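Local atomic coordinates of putative esterase/lipase/thioesterase (Silicibacter sp., PDB entry 2PBL), a protein that is a putative esterase, lipase or thioesterase of the alpha/beta-hydrolase fold that probably hydrolyses ester or thioester bonds. Residues Gln36-Leu41 with Leu57-Pro62; His51-Phe56 with Thr121-Glu126; Ala97-Glu102 with Gln114-Ala119. All coordinates share one frame; numbering follows the deposited sequence.

Contact 1. Residues Gln36-Leu41 with Leu57-Pro62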
ATOM      1  N   GLN A  36     -12.106  -2.399  20.388  1.00 32.64           N
ATOM      2  CA  GLN A  36     -13.468  -2.064  20.762  1.00 33.44           C
ATOM      3  C   GLN A  36     -14.028  -0.961  19.863  1.00 33.34           C
ATOM      4  O   GLN A  36     -13.837  -1.035  18.669  1.00 32.99           O
ATOM      5  CB  GLN A  36     -13.561  -1.736  22.280  1.00 35.28           C
ATOM      6  CG  GLN A  36     -13.012  -2.818  23.220  1.00 32.63           C
ATOM      7  CD  GLN A  36     -13.673  -4.190  22.989  1.00 33.42           C
ATOM      8  OE1 GLN A  36     -14.868  -4.279  22.700  1.00 35.76           O
ATOM      9  NE2 GLN A  36     -12.894  -5.251  23.121  1.00 35.74           N
ATOM     10  N   ASP A  37     -14.662   0.081  20.399  1.00 33.53           N
ATOM     11  CA  ASP A  37     -15.304   1.093  19.531  1.00 34.81           C
ATOM     12  C   ASP A  37     -14.369   2.101  18.869  1.00 32.67           C
ATOM     13  O   ASP A  37     -14.846   2.938  18.117  1.00 34.57           O
ATOM     14  CB  ASP A  37     -16.477   1.830  20.218  1.00 37.89           C
ATOM     15  N   ARG A  38     -13.064   2.014  19.142  1.00 27.05           N
ATOM     16  CA  ARG A  38     -12.073   2.798  18.393  1.00 25.58           C
ATOM     17  C   ARG A  38     -11.793   2.177  17.022  1.00 23.51           C
ATOM     18  O   ARG A  38     -11.060   2.743  16.223  1.00 23.51           O
ATOM     19  CB  ARG A  38     -10.798   3.009  19.182  1.00 21.81           C
ATOM     20  CG  ARG A  38     -11.048   4.035  20.290  1.00 23.52           C
ATOM     21  CD  ARG A  38      -9.789   4.606  20.922  1.00 24.12           C
ATOM     22  NE  ARG A  38      -8.971   3.600  21.630  1.00 20.16           N
ATOM     23  CZ  ARG A  38      -7.774   3.143  21.265  1.00 29.07           C
ATOM     24  NH1 ARG A  38      -7.179   3.523  20.152  1.00 19.24           N
ATOM     25  NH2 ARG A  38      -7.173   2.240  22.026  1.00 31.88           N
ATOM     26  N   ALA A  39     -12.342   0.990  16.783  1.00 22.16           N
ATOM     27  CA  ALA A  39     -12.301   0.364  15.480  1.00 20.92           C
ATOM     28  C   ALA A  39     -13.624   0.640  14.772  1.00 23.55           C
ATOM     29  O   ALA A  39     -14.663   0.108  15.169  1.00 24.04           O
ATOM     30  CB  ALA A  39     -12.084  -1.116  15.618  1.00 23.07           C
ATOM     31  N   ARG A  40     -13.605   1.515  13.775  1.00 21.97           N
ATOM     32  CA  ARG A  40     -14.775   1.792  12.922  1.00 23.45           C
ATOM     33  C   ARG A  40     -14.670   0.921  11.639  1.00 20.82           C
ATOM     34  O   ARG A  40     -14.055   1.309  10.647  1.00 19.67           O
ATOM     35  CB  ARG A  40     -14.833   3.265  12.584  1.00 20.10           C
ATOM     36  CG  ARG A  40     -15.052   4.163  13.780  1.00 30.99           C
ATOM     37  CD  ARG A  40     -15.086   5.666  13.363  1.00 30.78           C
ATOM     38  NE  ARG A  40     -16.125   5.966  12.363  1.00 36.58           N
ATOM     39  CZ  ARG A  40     -16.261   7.134  11.733  1.00 33.23           C
ATOM     40  NH1 ARG A  40     -15.431   8.147  11.988  1.00 39.72           N
ATOM     41  NH2 ARG A  40     -17.236   7.294  10.849  1.00 37.00           N
ATOM     42  N   LEU A  41     -15.262  -0.261  11.662  1.00 17.75           N
ATOM     43  CA  LEU A  41     -15.062  -1.196  10.572  1.00 19.73           C
ATOM     44  C   LEU A  41     -16.015  -1.009   9.404  1.00 19.84           C
ATOM     45  O   LEU A  41     -17.113  -0.492   9.574  1.00 21.67           O
ATOM     46  CB  LEU A  41     -15.192  -2.624  11.095  1.00 19.66           C
ATOM     47  CG  LEU A  41     -14.289  -2.994  12.273  1.00 21.20           C
ATOM     48  CD1 LEU A  41     -14.549  -4.424  12.680  1.00 23.91           C
ATOM     49  CD2 LEU A  41     -12.837  -2.821  11.936  1.00 21.20           C
ATOM     50  N   LEU A  57      -9.041   4.489  15.308  1.00 16.64           N
ATOM     51  CA  LEU A  57      -8.850   5.777  15.973  1.00 17.70           C
ATOM     52  C   LEU A  57      -7.935   5.635  17.148  1.00 19.51           C
ATOM     53  O   LEU A  57      -8.043   4.618  17.865  1.00 17.48           O
ATOM     54  CB  LEU A  57     -10.187   6.281  16.501  1.00 17.00           C
ATOM     55  CG  LEU A  57     -11.262   6.414  15.429  1.00 21.18           C
ATOM     56  CD1 LEU A  57     -12.587   6.726  16.020  1.00 32.64           C
ATOM     57  CD2 LEU A  57     -10.892   7.450  14.382  1.00 22.46           C
ATOM     58  N   PRO A  58      -7.055   6.647  17.375  1.00 17.77           N
ATOM     59  CA  PRO A  58      -6.188   6.657  18.532  1.00 19.03           C
ATOM     60  C   PRO A  58      -7.017   7.091  19.718  1.00 19.72           C
ATOM     61  O   PRO A  58      -8.178   7.450  19.565  1.00 17.41           O
ATOM     62  CB  PRO A  58      -5.146   7.747  18.195  1.00 18.05           C
ATOM     63  CG  PRO A  58      -5.870   8.701  17.360  1.00 19.42           C
ATOM     64  CD  PRO A  58      -6.899   7.888  16.584  1.00 18.01           C
ATOM     65  N   GLU A  59      -6.418   7.075  20.896  1.00 22.41           N
ATOM     66  CA  GLU A  59      -7.165   7.487  22.069  1.00 24.52           C
ATOM     67  C   GLU A  59      -7.458   8.976  22.129  1.00 26.20           C
ATOM     68  O   GLU A  59      -8.559   9.360  22.496  1.00 29.01           O
ATOM     69  CB  GLU A  59      -6.460   7.041  23.336  1.00 22.43           C
ATOM     70  CG  GLU A  59      -6.624   5.581  23.606  1.00 20.86           C
ATOM     71  CD  GLU A  59      -6.189   5.257  25.009  1.00 19.29           C
ATOM     72  OE1 GLU A  59      -4.984   5.121  25.246  1.00 17.97           O
ATOM     73  OE2 GLU A  59      -7.083   5.150  25.849  1.00 25.01           O
ATOM     74  N   GLY A  60      -6.500   9.833  21.817  1.00 25.71           N
ATOM     75  CA  GLY A  60      -6.807  11.275  21.850  1.00 25.94           C
ATOM     76  C   GLY A  60      -7.284  11.798  20.501  1.00 25.27           C
ATOM     77  O   GLY A  60      -7.676  11.035  19.619  1.00 26.78           O
ATOM     78  N   THR A  61      -7.254  13.110  20.352  1.00 20.90           N
ATOM     79  CA  THR A  61      -7.522  13.770  19.068  1.00 22.57           C
ATOM     80  C   THR A  61      -6.439  13.345  18.061  1.00 14.60           C
ATOM     81  O   THR A  61      -5.254  13.441  18.336  1.00 18.54           O
ATOM     82  CB  THR A  61      -7.471  15.270  19.218  1.00 25.34           C
ATOM     83  OG1 THR A  61      -8.538  15.672  20.082  1.00 30.14           O
ATOM     84  CG2 THR A  61      -7.634  15.953  17.860  1.00 25.17           C
ATOM     85  N   PRO A  62      -6.843  12.790  16.935  1.00 17.86           N
ATOM     86  CA  PRO A  62      -5.822  12.349  15.993  1.00 17.22           C
ATOM     87  C   PRO A  62      -4.915  13.474  15.511  1.00 18.81           C
ATOM     88  O   PRO A  62      -5.393  14.587  15.266  1.00 18.58           O
ATOM     89  CB  PRO A  62      -6.660  11.754  14.844  1.00 18.14           C
ATOM     90  CG  PRO A  62      -7.955  11.428  15.446  1.00 22.23           C
ATOM     91  CD  PRO A  62      -8.199  12.458  16.476  1.00 16.13           C
TER
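The carbonyl oxygen of L57 receives NH1 of R38 at 2.7 Å, the donor lying in the carbonyl plane on a lone pair. The bond is somewhat bent, 147° at the hydrogen, and L57 O is tilted a little from the guanidinium plane. A straighter backbone bond returns the grip: L57 N reaches R38 O over 2.8 Å with an angle of 168° at the hydrogen. Both backbone polar groups of L57 are thus held by one residue, one by its main chain and one by its side chain. The bend of R38 at chi3 (-64°) turns the guanidinium toward L57 O and E59; before the bend, R38 CD already lies 3.5 Å from P58 O.

In the fold this is the edge of the central sheet: strand 39-44 is its outermost strand on this side, and 57-62 is the loop that leaves its antiparallel neighbour, strand 52-56, so the pairing is carried a step past that strand.

The aliphatic part of E59 lies over one face of the R38 guanidinium, with CG 3.6 Å from CZ, while OE2 stays 4.8 Å from NH2, a separation at which opposite charges may still attract without direct contact. Arginine suits this surface place because its flat, charged end can donate at its edge while a methylene lies over its face. Further along, CD of R40 meets CD1 of L57 at 3.8 Å, and R40 NH1 forms a salt bridge with E126.

Contact 2. Residues His51-Phe56 with Thr121-Glu126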
ATOM      1  N   HIS A  51     -15.965  -1.916  -1.675  1.00 16.39           N
ATOM      2  CA  HIS A  51     -15.653  -0.483  -1.516  1.00 17.51           C
ATOM      3  C   HIS A  51     -15.786  -0.022  -0.059  1.00 17.45           C
ATOM      4  O   HIS A  51     -16.507   0.928   0.261  1.00 19.46           O
ATOM      5  CB  HIS A  51     -16.493   0.391  -2.447  1.00 18.62           C
ATOM      6  CG  HIS A  51     -16.304   0.068  -3.893  1.00 18.93           C
ATOM      7  ND1 HIS A  51     -17.261   0.311  -4.838  1.00 26.64           N
ATOM      8  CD2 HIS A  51     -15.290  -0.552  -4.535  1.00 30.35           C
ATOM      9  CE1 HIS A  51     -16.840  -0.114  -6.014  1.00 29.79           C
ATOM     10  NE2 HIS A  51     -15.642  -0.640  -5.857  1.00 23.11           N
ATOM     11  N   LYS A  52     -14.985  -0.637   0.803  1.00 16.44           N
ATOM     12  CA  LYS A  52     -15.041  -0.404   2.213  1.00 17.52           C
ATOM     13  C   LYS A  52     -13.655  -0.160   2.759  1.00 16.11           C
ATOM     14  O   LYS A  52     -12.689  -0.614   2.147  1.00 16.85           O
ATOM     15  CB  LYS A  52     -15.510  -1.674   2.908  1.00 18.16           C
ATOM     16  CG  LYS A  52     -16.779  -2.308   2.406  1.00 28.03           C
ATOM     17  CD  LYS A  52     -17.988  -1.586   2.850  1.00 30.52           C
ATOM     18  CE  LYS A  52     -19.223  -2.377   2.377  1.00 36.31           C
ATOM     19  NZ  LYS A  52     -20.477  -1.638   2.547  1.00 35.10           N
ATOM     20  N   PHE A  53     -13.593   0.540   3.891  1.00 15.07           N
ATOM     21  CA  PHE A  53     -12.372   0.731   4.644  1.00 15.29           C
ATOM     22  C   PHE A  53     -12.635   0.667   6.129  1.00 15.36           C
ATOM     23  O   PHE A  53     -13.749   0.914   6.602  1.00 17.61           O
ATOM     24  CB  PHE A  53     -11.641   2.037   4.298  1.00 17.27           C
ATOM     25  CG  PHE A  53     -12.354   3.307   4.705  1.00 13.79           C
ATOM     26  CD1 PHE A  53     -13.387   3.835   3.936  1.00  8.74           C
ATOM     27  CD2 PHE A  53     -11.933   4.026   5.807  1.00 14.64           C
ATOM     28  CE1 PHE A  53     -14.033   5.000   4.321  1.00 10.87           C
ATOM     29  CE2 PHE A  53     -12.551   5.221   6.181  1.00 18.72           C
ATOM     30  CZ  PHE A  53     -13.602   5.711   5.416  1.00 17.33           C
ATOM     31  N   ASP A  54     -11.589   0.271   6.842  1.00 16.49           N
ATOM     32  CA  ASP A  54     -11.595   0.239   8.277  1.00 15.89           C
ATOM     33  C   ASP A  54     -10.850   1.510   8.736  1.00 16.39           C
ATOM     34  O   ASP A  54      -9.883   1.966   8.112  1.00 15.25           O
ATOM     35  CB  ASP A  54     -10.934  -1.015   8.819  1.00 17.52           C
ATOM     36  CG  ASP A  54     -11.755  -2.303   8.567  1.00 18.09           C
ATOM     37  OD1 ASP A  54     -12.970  -2.277   8.264  1.00 18.36           O
ATOM     38  OD2 ASP A  54     -11.140  -3.373   8.678  1.00 17.76           O
ATOM     39  N   LEU A  55     -11.375   2.110   9.785  1.00 14.57           N
ATOM     40  CA  LEU A  55     -10.802   3.291  10.391  1.00 16.15           C
ATOM     41  C   LEU A  55     -10.553   3.029  11.877  1.00 15.91           C
ATOM     42  O   LEU A  55     -11.489   2.789  12.665  1.00 17.12           O
ATOM     43  CB  LEU A  55     -11.700   4.495  10.193  1.00 15.52           C
ATOM     44  CG  LEU A  55     -11.175   5.839  10.653  1.00 19.13           C
ATOM     45  CD1 LEU A  55      -9.858   6.233   9.943  1.00 17.52           C
ATOM     46  CD2 LEU A  55     -12.240   6.883  10.365  1.00 22.69           C
ATOM     47  N   PHE A  56      -9.277   3.044  12.217  1.00 14.92           N
ATOM     48  CA  PHE A  56      -8.811   2.832  13.574  1.00 14.30           C
ATOM     49  C   PHE A  56      -8.415   4.170  14.178  1.00 16.32           C
ATOM     50  O   PHE A  56      -7.530   4.864  13.672  1.00 17.78           O
ATOM     51  CB  PHE A  56      -7.662   1.815  13.623  1.00 12.07           C
ATOM     52  CG  PHE A  56      -8.015   0.521  12.951  1.00 15.54           C
ATOM     53  CD1 PHE A  56      -8.985  -0.303  13.496  1.00 13.32           C
ATOM     54  CD2 PHE A  56      -7.447   0.167  11.736  1.00 12.86           C
ATOM     55  CE1 PHE A  56      -9.369  -1.448  12.849  1.00 17.60           C
ATOM     56  CE2 PHE A  56      -7.843  -0.993  11.088  1.00 13.50           C
ATOM     57  CZ  PHE A  56      -8.782  -1.791  11.655  1.00 18.85           C
ATOM     58  N   THR A 121      -9.909   9.732  -0.290  1.00 13.11           N
ATOM     59  CA  THR A 121     -10.803  10.897  -0.245  1.00 14.64           C
ATOM     60  C   THR A 121     -11.825  10.781   0.871  1.00 13.69           C
ATOM     61  O   THR A 121     -11.978  11.721   1.622  1.00 14.18           O
ATOM     62  CB  THR A 121     -11.508  11.148  -1.592  1.00 15.27           C
ATOM     63  OG1 THR A 121     -10.505  11.475  -2.562  1.00 10.81           O
ATOM     64  CG2 THR A 121     -12.512  12.301  -1.501  1.00 14.13           C
ATOM     65  N   ALA A 122     -12.493   9.632   0.985  1.00 13.92           N
ATOM     66  CA  ALA A 122     -13.446   9.375   2.066  1.00 15.10           C
ATOM     67  C   ALA A 122     -12.803   9.367   3.452  1.00 16.68           C
ATOM     68  O   ALA A 122     -13.296  10.005   4.394  1.00 15.18           O
ATOM     69  CB  ALA A 122     -14.159   8.076   1.804  1.00 17.52           C
ATOM     70  N   ALA A 123     -11.674   8.680   3.586  1.00 16.46           N
ATOM     71  CA  ALA A 123     -10.986   8.689   4.871  1.00 13.36           C
ATOM     72  C   ALA A 123     -10.574  10.123   5.271  1.00 14.75           C
ATOM     73  O   ALA A 123     -10.650  10.479   6.442  1.00 15.02           O
ATOM     74  CB  ALA A 123      -9.796   7.747   4.860  1.00 14.94           C
ATOM     75  N   ALA A 124     -10.161  10.937   4.291  1.00 14.74           N
ATOM     76  CA  ALA A 124      -9.722  12.328   4.503  1.00 14.70           C
ATOM     77  C   ALA A 124     -10.864  13.253   4.965  1.00 16.62           C
ATOM     78  O   ALA A 124     -10.596  14.322   5.485  1.00 15.19           O
ATOM     79  CB  ALA A 124      -9.098  12.875   3.266  1.00 17.40           C
ATOM     80  N   LYS A 125     -12.112  12.842   4.731  1.00 17.21           N
ATOM     81  CA  LYS A 125     -13.278  13.555   5.281  1.00 19.23           C
ATOM     82  C   LYS A 125     -13.515  13.198   6.749  1.00 20.28           C
ATOM     83  O   LYS A 125     -14.107  13.969   7.501  1.00 18.44           O
ATOM     84  CB  LYS A 125     -14.521  13.224   4.466  1.00 16.45           C
ATOM     85  CG  LYS A 125     -14.372  13.745   3.056  1.00 26.40           C
ATOM     86  CD  LYS A 125     -15.591  13.562   2.199  1.00 33.16           C
ATOM     87  CE  LYS A 125     -15.279  14.104   0.796  1.00 28.96           C
ATOM     88  NZ  LYS A 125     -16.285  13.671  -0.164  1.00 34.12           N
ATOM     89  N   GLU A 126     -13.063  12.026   7.153  1.00 20.33           N
ATOM     90  CA  GLU A 126     -13.289  11.558   8.522  1.00 21.10           C
ATOM     91  C   GLU A 126     -12.286  12.112   9.515  1.00 20.69           C
ATOM     92  O   GLU A 126     -12.622  12.404  10.673  1.00 21.28           O
ATOM     93  CB  GLU A 126     -13.236  10.035   8.554  1.00 21.70           C
ATOM     94  CG  GLU A 126     -14.263   9.392   7.749  1.00 19.98           C
ATOM     95  CD  GLU A 126     -15.626   9.632   8.314  1.00 32.93           C
ATOM     96  OE1 GLU A 126     -15.770   9.581   9.542  1.00 28.01           O
ATOM     97  OE2 GLU A 126     -16.548   9.879   7.539  1.00 39.08           O
TER
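Apolar packing carries most of the contact, with the F53 ring set against A122 and A123 of helix 109-126. Its CE1 meets A122 CB and its CE2 meets A123 CB, each at 4.0 Å, so the far end of the ring spans two successive helix residues. CZ comes down between these approaches, 4.0 Å from A123 N. CB of F53 points toward the helix, and with CG between the backbone N and the carbonyl carbon (chi1 68°) the ring continues that way. Small methyl groups suit the helix here, since they let a large aromatic ring come close to its backbone.

A second apolar patch involves a charged residue through its carbon chain. CD2 of L55 rests 3.8 Å from E126 CB, and E126 CG lies near the plane of the F53 ring, at its edge. The bend of E126 at chi2 (-67°) turns its carboxylate away from this patch, toward its partner R40.

Strand 52-56 and helix 121-126 run in roughly the same direction, 31° apart with axes 10.1 Å from each other, the strand-on-helix layering expected of an alpha/beta fold. F53 and L55, alternate residues, face the helix together. With no hydrogen bond crossing between the segments, cohesion here rests on shape and on burial of hydrocarbon, to which E126 lends its methylenes while its carboxylate points elsewhere.

Contact 3. Residues Ala97-Glu102 with Gln114-Ala119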
ATOM      1  N   ALA A  97      -6.384   4.390   8.308  1.00 13.83           N
ATOM      2  CA  ALA A  97      -7.376   3.862   7.412  1.00 10.60           C
ATOM      3  C   ALA A  97      -6.787   2.748   6.574  1.00 12.79           C
ATOM      4  O   ALA A  97      -5.681   2.898   6.064  1.00 12.34           O
ATOM      5  CB  ALA A  97      -7.931   4.986   6.485  1.00 11.25           C
HETATM    6  N   MSE A  98      -7.573   1.714   6.311  1.00 11.56           N
HETATM    7  CA  MSE A  98      -7.161   0.602   5.476  1.00 11.78           C
HETATM    8  C   MSE A  98      -8.241   0.196   4.481  1.00 13.11           C
HETATM    9  O   MSE A  98      -9.208  -0.415   4.836  1.00 12.46           O
HETATM   10  CB  MSE A  98      -6.740  -0.590   6.329  1.00 12.52           C
HETATM   11  CG  MSE A  98      -5.406  -0.345   6.977  1.00 11.18           C
HETATM   12 SE   MSE A  98      -4.803  -1.894   8.028  0.75 15.95          SE
HETATM   13  CE  MSE A  98      -3.153  -1.250   8.687  1.00 11.15           C
ATOM     14  N   PRO A  99      -8.077   0.557   3.197  1.00 14.82           N
ATOM     15  CA  PRO A  99      -9.168   0.132   2.327  1.00 14.32           C
ATOM     16  C   PRO A  99      -8.985  -1.234   1.697  1.00 16.23           C
ATOM     17  O   PRO A  99      -7.850  -1.767   1.584  1.00 14.29           O
ATOM     18  CB  PRO A  99      -9.102   1.170   1.199  1.00 15.43           C
ATOM     19  CG  PRO A  99      -7.662   1.409   1.080  1.00 12.01           C
ATOM     20  CD  PRO A  99      -7.100   1.385   2.480  1.00 13.01           C
ATOM     21  N   SER A 100     -10.130  -1.786   1.294  1.00 15.95           N
ATOM     22  CA  SER A 100     -10.209  -2.909   0.403  1.00 13.98           C
ATOM     23  C   SER A 100     -10.492  -2.250  -0.954  1.00 14.39           C
ATOM     24  O   SER A 100     -10.729  -1.010  -1.050  1.00 12.96           O
ATOM     25  CB  SER A 100     -11.373  -3.832   0.789  1.00 17.78           C
ATOM     26  OG  SER A 100     -11.087  -4.676   1.884  1.00 13.20           O
ATOM     27  N   TYR A 101     -10.517  -3.093  -1.962  1.00 12.09           N
ATOM     28  CA  TYR A 101     -10.733  -2.706  -3.330  1.00 15.38           C
ATOM     29  C   TYR A 101     -11.061  -3.954  -4.123  1.00 15.59           C
ATOM     30  O   TYR A 101     -10.722  -5.063  -3.691  1.00 15.85           O
ATOM     31  CB  TYR A 101      -9.490  -2.026  -3.858  1.00 16.97           C
ATOM     32  CG  TYR A 101      -8.169  -2.750  -3.616  1.00 16.66           C
ATOM     33  CD1 TYR A 101      -7.675  -3.717  -4.525  1.00 12.66           C
ATOM     34  CD2 TYR A 101      -7.390  -2.438  -2.503  1.00 17.11           C
ATOM     35  CE1 TYR A 101      -6.457  -4.367  -4.289  1.00 12.25           C
ATOM     36  CE2 TYR A 101      -6.159  -3.061  -2.276  1.00 13.37           C
ATOM     37  CZ  TYR A 101      -5.704  -4.023  -3.148  1.00 14.65           C
ATOM     38  OH  TYR A 101      -4.490  -4.610  -2.866  1.00 14.08           O
ATOM     39  N   GLU A 102     -11.767  -3.781  -5.231  1.00 16.44           N
ATOM     40  CA  GLU A 102     -12.040  -4.900  -6.130  1.00 16.39           C
ATOM     41  C   GLU A 102     -10.729  -5.360  -6.751  1.00 17.30           C
ATOM     42  O   GLU A 102      -9.754  -4.613  -6.837  1.00 14.25           O
ATOM     43  CB  GLU A 102     -13.058  -4.559  -7.187  1.00 17.49           C
ATOM     44  CG  GLU A 102     -14.385  -4.243  -6.599  1.00 18.10           C
ATOM     45  CD  GLU A 102     -15.400  -3.967  -7.680  1.00 27.58           C
ATOM     46  OE1 GLU A 102     -15.610  -2.792  -7.936  1.00 18.26           O
ATOM     47  OE2 GLU A 102     -15.894  -4.923  -8.315  1.00 34.41           O
ATOM     48  N   GLN A 114      -8.429   4.141  -9.174  1.00 13.64           N
ATOM     49  CA  GLN A 114      -9.544   5.076  -9.006  1.00 13.91           C
ATOM     50  C   GLN A 114     -10.234   4.799  -7.678  1.00 10.94           C
ATOM     51  O   GLN A 114     -10.559   5.726  -6.973  1.00 12.95           O
ATOM     52  CB  GLN A 114     -10.499   5.061 -10.239  1.00 10.61           C
ATOM     53  CG  GLN A 114      -9.847   5.508 -11.479  1.00 17.29           C
ATOM     54  CD  GLN A 114      -9.429   6.948 -11.433  1.00 22.05           C
ATOM     55  OE1 GLN A 114     -10.180   7.796 -10.970  1.00 23.15           O
ATOM     56  NE2 GLN A 114      -8.218   7.240 -11.920  1.00 19.37           N
ATOM     57  N   GLN A 115     -10.404   3.525  -7.315  1.00 14.20           N
ATOM     58  CA  GLN A 115     -10.979   3.141  -6.032  1.00 12.91           C
ATOM     59  C   GLN A 115     -10.163   3.594  -4.822  1.00 13.98           C
ATOM     60  O   GLN A 115     -10.719   4.086  -3.838  1.00 13.46           O
ATOM     61  CB  GLN A 115     -11.186   1.630  -5.967  1.00 13.85           C
ATOM     62  CG  GLN A 115     -12.322   1.175  -6.845  1.00 14.08           C
ATOM     63  CD  GLN A 115     -12.551  -0.358  -6.888  1.00 16.13           C
ATOM     64  OE1 GLN A 115     -12.098  -1.119  -6.014  1.00 17.82           O
ATOM     65  NE2 GLN A 115     -13.313  -0.798  -7.911  1.00 28.55           N
ATOM     66  N   ILE A 116      -8.832   3.467  -4.908  1.00 14.65           N
ATOM     67  CA  ILE A 116      -7.950   3.952  -3.835  1.00 13.61           C
ATOM     68  C   ILE A 116      -8.119   5.457  -3.699  1.00 13.51           C
ATOM     69  O   ILE A 116      -8.189   5.973  -2.578  1.00 10.36           O
ATOM     70  CB  ILE A 116      -6.464   3.558  -4.075  1.00 12.36           C
ATOM     71  CG1 ILE A 116      -6.341   2.051  -4.170  1.00 15.68           C
ATOM     72  CG2 ILE A 116      -5.596   4.050  -2.942  1.00 15.87           C
ATOM     73  CD1 ILE A 116      -7.021   1.366  -2.958  1.00  5.96           C
ATOM     74  N   SER A 117      -8.247   6.176  -4.821  1.00 12.53           N
ATOM     75  CA  SER A 117      -8.483   7.587  -4.760  1.00 12.18           C
ATOM     76  C   SER A 117      -9.796   7.899  -4.008  1.00 13.84           C
ATOM     77  O   SER A 117      -9.852   8.797  -3.177  1.00 13.34           O
ATOM     78  CB  SER A 117      -8.554   8.207  -6.163  1.00 15.59           C
ATOM     79  OG  SER A 117      -8.753   9.618  -6.053  1.00 24.34           O
ATOM     80  N   GLN A 118     -10.844   7.178  -4.344  1.00 13.62           N
ATOM     81  CA  GLN A 118     -12.112   7.309  -3.681  1.00 13.67           C
ATOM     82  C   GLN A 118     -11.999   7.013  -2.166  1.00 14.87           C
ATOM     83  O   GLN A 118     -12.574   7.731  -1.336  1.00 11.78           O
ATOM     84  CB  GLN A 118     -13.153   6.404  -4.355  1.00 14.94           C
ATOM     85  CG  GLN A 118     -13.539   6.820  -5.766  1.00 16.72           C
ATOM     86  CD  GLN A 118     -14.222   8.204  -5.806  1.00 32.67           C
ATOM     87  OE1 GLN A 118     -15.147   8.497  -5.010  1.00 33.18           O
ATOM     88  NE2 GLN A 118     -13.777   9.053  -6.735  1.00 25.19           N
ATOM     89  N   ALA A 119     -11.229   5.979  -1.812  1.00 15.91           N
ATOM     90  CA  ALA A 119     -11.033   5.581  -0.422  1.00 16.29           C
ATOM     91  C   ALA A 119     -10.272   6.617   0.392  1.00 15.25           C
ATOM     92  O   ALA A 119     -10.706   6.952   1.479  1.00 13.61           O
ATOM     93  CB  ALA A 119     -10.303   4.226  -0.347  1.00 17.18           C
TER
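Among the apolar pairs, P99 and A119 come closest, their CB atoms 3.6 Å apart, a compact ring against a methyl group. I116 extends this buried side: its CD1 lies 4.1 Å from P99 CG and 3.8 Å from Y101 CD2, a branched chain filling the angle between the proline and the aromatic ring.

Toward the partly exposed E102 the contact becomes polar. OE1 of Q115 accepts the backbone N of E102 at 2.8 Å, in the carbonyl plane, with an angle of 158° at the hydrogen. The same amide offers NE2 to E102 OE1 in a weak, bent bond of 3.0 Å, the amide and carboxylate planes only 11° apart. Glutamine suits the place because one side chain can both accept and donate; its extended chain (chi2 177°) carries the amide across to the loop. E102 OE1 also has a weak hydrogen bond from H51 NE2.

Strand 94-99, helix 109-126 and the parallel strand 131-136 form a beta-alpha-beta crossover of the alpha/beta-hydrolase sheet, and this contact is its first strand-helix packing. Strand 64-69 brings V67 against P99 and V69 against I116, and L142 of helix 138-145 touches both I116 and Y101.

Contacts 1 and 2 share the sheet edge, their centres 13 Å apart. The pairing of strands 39-44 and 52-56 joins them, with R40 N 2.7 Å from L55 O. Contacts 2 and 3 are closer, 8 Å between centres, and both use helix 109-126 against adjacent strands; D54 O lies 2.9 Å from M98 N. Contacts 1 and 3 do not touch, their nearest atoms about 7 Å apart. Contact 3 lies nearest the chain's centre, and Y101 is close to, without touching, a probable Ser-His-Glu triad of S137, H242 and E215, whose serine sits on a likely nucleophile elbow.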